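Local coordinates for protein phosphoacetylglucosamine mutase (Aspergillus lentulus, PDB 5O9X) that interconverts the 6-phosphate and 1-phosphate of N-acetylglucosamine, probably through a bisphosphorylated sugar intermediate, on the route to UDP-N-acetylglucosamine, at residues A[496-504]-A[515-524]. The protein carries 1 engineered substitution. Numbering follows the deposited sequence.
Sequences RYNKGRSFA and VYAEAASRSE
Val515 opens the pairing opposite Ala504, its CG2 against the alanine CB in an antiparallel non-hydrogen-bonded pair. Tyr516 follows in a hydrogen-bonded pair with Phe503, N to O and O to N. Its carbonyl O also accepts from Ser502 OG at 2.6 Å, so two donors grip one buried oxygen; the serine OG swings away from its own N (chi1 -177°) to get there. On the opposite face of the sheet, Phe503 CE1 reaches Tyr516 CB at 3.6 Å, the two rings oblique with their planes at 45°. Ala517 lies across from Ser502, with its CA-H directed at Arg501 O. Glu518 exchanges two backbone bonds with Arg501, and its side chain, CG lodged between N and the carbonyl carbon (chi1 62°), brings OE2 near the guanidinium plane for a salt bridge to NH1 whose 2.4 Å length is doubtful, Arg501 being modelled in two conformers. Tyr516 OH donates to OE1 at 2.6 Å, and a water links OE2 to Lys499 O, so the carboxylate is held from several directions. Beyond the strand, Ala519 CB packs on Tyr497 CB, and Ala520 N donates to the O of Asn498, in the type II turn Tyr497-Gly500. Ser521 caps the helix through a weak bond from Glu524 N and donates to Glu524 OE1; Glu524 OE2 takes Asn498 N at 2.8 Å from above the carboxylate plane, while CB and CG lie against Tyr497 CD1. In this C-terminal-domain hairpin, strand 458-463 flanks strand 513-518, Asp527 receives Tyr497 OH, and the Phe503 side chain, about 8 Å from bound glucose 1,6-bisphosphate, meets Tyr339; helix 522-539 packs on the face carrying Ser502, Ala504 and Val515, and helix 486-495 reaches Ala504.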
loop_
_atom_site.group_PDB
_atom_site.type_symbol
_atom_site.label_atom_id
_atom_site.label_comp_id
_atom_site.label_asym_id
_atom_site.label_seq_id
_atom_site.Cartn_x
_atom_site.Cartn_y
_atom_site.Cartn_z
ATOM N N ARG A 496 23.128 21.993 9.945
ATOM C CA ARG A 496 23.182 22.735 11.231
ATOM C C ARG A 496 22.631 21.928 12.424
ATOM O O ARG A 496 22.662 22.407 13.559
ATOM C CB ARG A 496 22.328 23.977 11.090
ATOM C CG ARG A 496 22.907 24.756 9.929
ATOM C CD ARG A 496 22.707 26.224 9.932
ATOM N NE ARG A 496 23.542 26.730 8.812
ATOM C CZ ARG A 496 24.753 27.253 8.962
ATOM N NH1 ARG A 496 25.272 27.386 10.197
ATOM N NH2 ARG A 496 25.406 27.669 7.895
ATOM N N TYR A 497 22.044 20.759 12.173
ATOM C CA TYR A 497 21.372 20.074 13.284
ATOM C C TYR A 497 22.056 18.732 13.542
ATOM O O TYR A 497 22.507 18.060 12.594
ATOM C CB TYR A 497 19.886 19.835 13.001
ATOM C CG TYR A 497 19.178 21.149 12.681
ATOM C CD1 TYR A 497 18.697 21.979 13.732
ATOM C CD2 TYR A 497 19.100 21.628 11.361
ATOM C CE1 TYR A 497 18.085 23.219 13.462
ATOM C CE2 TYR A 497 18.487 22.860 11.093
ATOM C CZ TYR A 497 17.991 23.636 12.138
ATOM O OH TYR A 497 17.379 24.891 11.921
ATOM N N ASN A 498 22.001 18.315 14.804
ATOM C CA ASN A 498 22.572 16.984 15.128
ATOM C C ASN A 498 21.732 15.859 14.453
ATOM O O ASN A 498 20.537 15.872 14.609
ATOM C CB ASN A 498 22.652 16.844 16.660
ATOM C CG ASN A 498 23.827 17.672 17.245
ATOM O OD1 ASN A 498 23.696 18.238 18.319
ATOM N ND2 ASN A 498 24.998 17.708 16.523
ATOM N N LYS A 499 22.361 15.008 13.636
ATOM C CA LYS A 499 21.649 13.929 12.865
ATOM C C LYS A 499 20.574 14.544 11.919
ATOM O O LYS A 499 19.664 13.850 11.464
ATOM C CB LYS A 499 20.940 12.947 13.819
ATOM C CG LYS A 499 21.871 12.123 14.748
ATOM C CD LYS A 499 22.985 11.432 13.973
ATOM C CE LYS A 499 23.444 10.096 14.646
ATOM N NZ LYS A 499 22.688 9.985 15.919
ATOM N N GLY A 500 20.755 15.823 11.574
ATOM C CA GLY A 500 19.828 16.516 10.654
ATOM C C GLY A 500 19.712 15.873 9.297
ATOM O O GLY A 500 20.740 15.683 8.587
ATOM N N ARG A 501 18.467 15.556 8.896
ATOM C CA ARG A 501 18.224 15.005 7.562
ATOM C C ARG A 501 16.852 15.478 7.111
ATOM O O ARG A 501 15.867 15.293 7.823
ATOM C CB ARG A 501 18.356 13.474 7.537
ATOM C CG ARG A 501 18.692 12.899 6.138
ATOM C CD ARG A 501 18.924 11.369 6.097
ATOM N NE ARG A 501 17.806 10.787 5.388
ATOM C CZ ARG A 501 16.665 10.425 5.962
ATOM N NH1 ARG A 501 16.524 10.496 7.270
ATOM N NH2 ARG A 501 15.681 9.984 5.225
ATOM N N SER A 502 16.814 16.130 5.947
ATOM C CA SER A 502 15.536 16.625 5.409
ATOM C C SER A 502 15.507 16.498 3.925
ATOM O O SER A 502 16.543 16.626 3.264
ATOM C CB SER A 502 15.232 18.085 5.901
ATOM O OG SER A 502 13.951 18.502 5.422
ATOM N N PHE A 503 14.323 16.176 3.354
ATOM C CA PHE A 503 14.189 16.193 1.899
ATOM C C PHE A 503 12.761 16.645 1.531
ATOM O O PHE A 503 11.857 16.467 2.307
ATOM C CB PHE A 503 14.504 14.875 1.218
ATOM C CG PHE A 503 13.511 13.782 1.538
ATOM C CD1 PHE A 503 13.535 13.118 2.836
ATOM C CD2 PHE A 503 12.625 13.328 0.560
ATOM C CE1 PHE A 503 12.596 12.092 3.128
ATOM C CE2 PHE A 503 11.686 12.294 0.875
ATOM C CZ PHE A 503 11.648 11.728 2.164
ATOM N N ALA A 504 12.616 17.223 0.340
ATOM C CA ALA A 504 11.320 17.683 -0.180
ATOM C C ALA A 504 11.041 17.020 -1.542
ATOM O O ALA A 504 11.949 16.904 -2.393
ATOM C CB ALA A 504 11.344 19.236 -0.355
ATOM N N VAL A 515 7.506 17.742 2.875
ATOM C CA VAL A 515 8.801 17.953 3.520
ATOM C C VAL A 515 8.878 16.965 4.670
ATOM O O VAL A 515 7.968 16.921 5.517
ATOM C CB VAL A 515 8.919 19.405 4.048
ATOM C CG1 VAL A 515 10.160 19.585 4.956
ATOM C CG2 VAL A 515 8.963 20.377 2.819
ATOM N N TYR A 516 10.028 16.317 4.752
ATOM C CA TYR A 516 10.306 15.459 5.898
ATOM C C TYR A 516 11.576 15.993 6.553
ATOM O O TYR A 516 12.529 16.396 5.859
ATOM C CB TYR A 516 10.550 14.034 5.330
ATOM C CG TYR A 516 11.063 13.084 6.434
ATOM C CD1 TYR A 516 10.148 12.513 7.323
ATOM C CD2 TYR A 516 12.468 12.877 6.650
ATOM C CE1 TYR A 516 10.594 11.638 8.389
ATOM C CE2 TYR A 516 12.917 12.016 7.723
ATOM C CZ TYR A 516 11.964 11.426 8.577
ATOM O OH TYR A 516 12.366 10.605 9.668
ATOM N N ALA A 517 11.629 15.975 7.901
ATOM C CA ALA A 517 12.864 16.291 8.577
ATOM C C ALA A 517 12.966 15.363 9.791
ATOM O O ALA A 517 11.968 15.097 10.418
ATOM C CB ALA A 517 12.943 17.770 8.987
ATOM N N GLU A 518 14.170 14.946 10.102
ATOM C CA GLU A 518 14.483 14.303 11.361
ATOM C C GLU A 518 15.755 14.992 11.957
ATOM O O GLU A 518 16.578 15.561 11.220
ATOM C CB GLU A 518 14.653 12.795 11.195
ATOM C CG GLU A 518 15.819 12.422 10.260
ATOM C CD GLU A 518 15.947 10.919 10.011
ATOM O OE1 GLU A 518 14.885 10.211 10.105
ATOM O OE2 GLU A 518 17.084 10.471 9.641
ATOM N N ALA A 519 15.871 14.959 13.282
ATOM C CA ALA A 519 17.141 15.344 13.917
ATOM C C ALA A 519 17.207 14.658 15.290
ATOM O O ALA A 519 16.256 13.956 15.657
ATOM C CB ALA A 519 17.203 16.882 14.045
ATOM N N ALA A 520 18.232 14.955 16.098
ATOM C CA ALA A 520 18.393 14.238 17.375
ATOM C C ALA A 520 17.440 14.675 18.444
ATOM O O ALA A 520 17.200 13.941 19.400
ATOM C CB ALA A 520 19.843 14.405 17.856
ATOM N N SER A 521 16.866 15.875 18.319
ATOM C CA SER A 521 15.999 16.409 19.348
ATOM C C SER A 521 14.741 17.006 18.701
ATOM O O SER A 521 14.753 17.339 17.487
ATOM C CB SER A 521 16.747 17.491 20.209
ATOM O OG SER A 521 16.865 18.705 19.455
ATOM N N ARG A 522 13.647 17.090 19.482
ATOM C CA ARG A 522 12.355 17.620 19.007
ATOM C C ARG A 522 12.474 19.066 18.447
ATOM O O ARG A 522 11.920 19.361 17.353
ATOM C CB ARG A 522 11.308 17.601 20.146
ATOM C CG ARG A 522 9.892 18.145 19.848
ATOM C CD ARG A 522 9.335 17.908 18.402
ATOM N NE ARG A 522 9.145 16.521 18.215
ATOM C CZ ARG A 522 9.136 15.829 17.079
ATOM N NH1 ARG A 522 9.204 16.369 15.859
ATOM N NH2 ARG A 522 8.958 14.569 17.227
ATOM N N SER A 523 13.175 19.957 19.194
ATOM C CA SER A 523 13.365 21.335 18.756
ATOM C C SER A 523 14.102 21.400 17.410
ATOM O O SER A 523 13.740 22.191 16.535
ATOM C CB SER A 523 14.092 22.183 19.846
ATOM O OG SER A 523 13.069 22.308 20.839
ATOM N N GLU A 524 15.136 20.582 17.267
ATOM C CA GLU A 524 15.898 20.572 16.006
ATOM C C GLU A 524 15.068 20.071 14.845
ATOM O O GLU A 524 15.128 20.665 13.735
ATOM C CB GLU A 524 17.148 19.728 16.129
ATOM C CG GLU A 524 18.264 20.415 16.962
ATOM C CD GLU A 524 19.371 19.426 17.262
ATOM O OE1 GLU A 524 19.077 18.396 17.978
ATOM O OE2 GLU A 524 20.461 19.598 16.694
HETATM O O HOH W 1 20.879 17.453 19.723
HETATM O O HOH W 2 19.465 11.375 10.316
#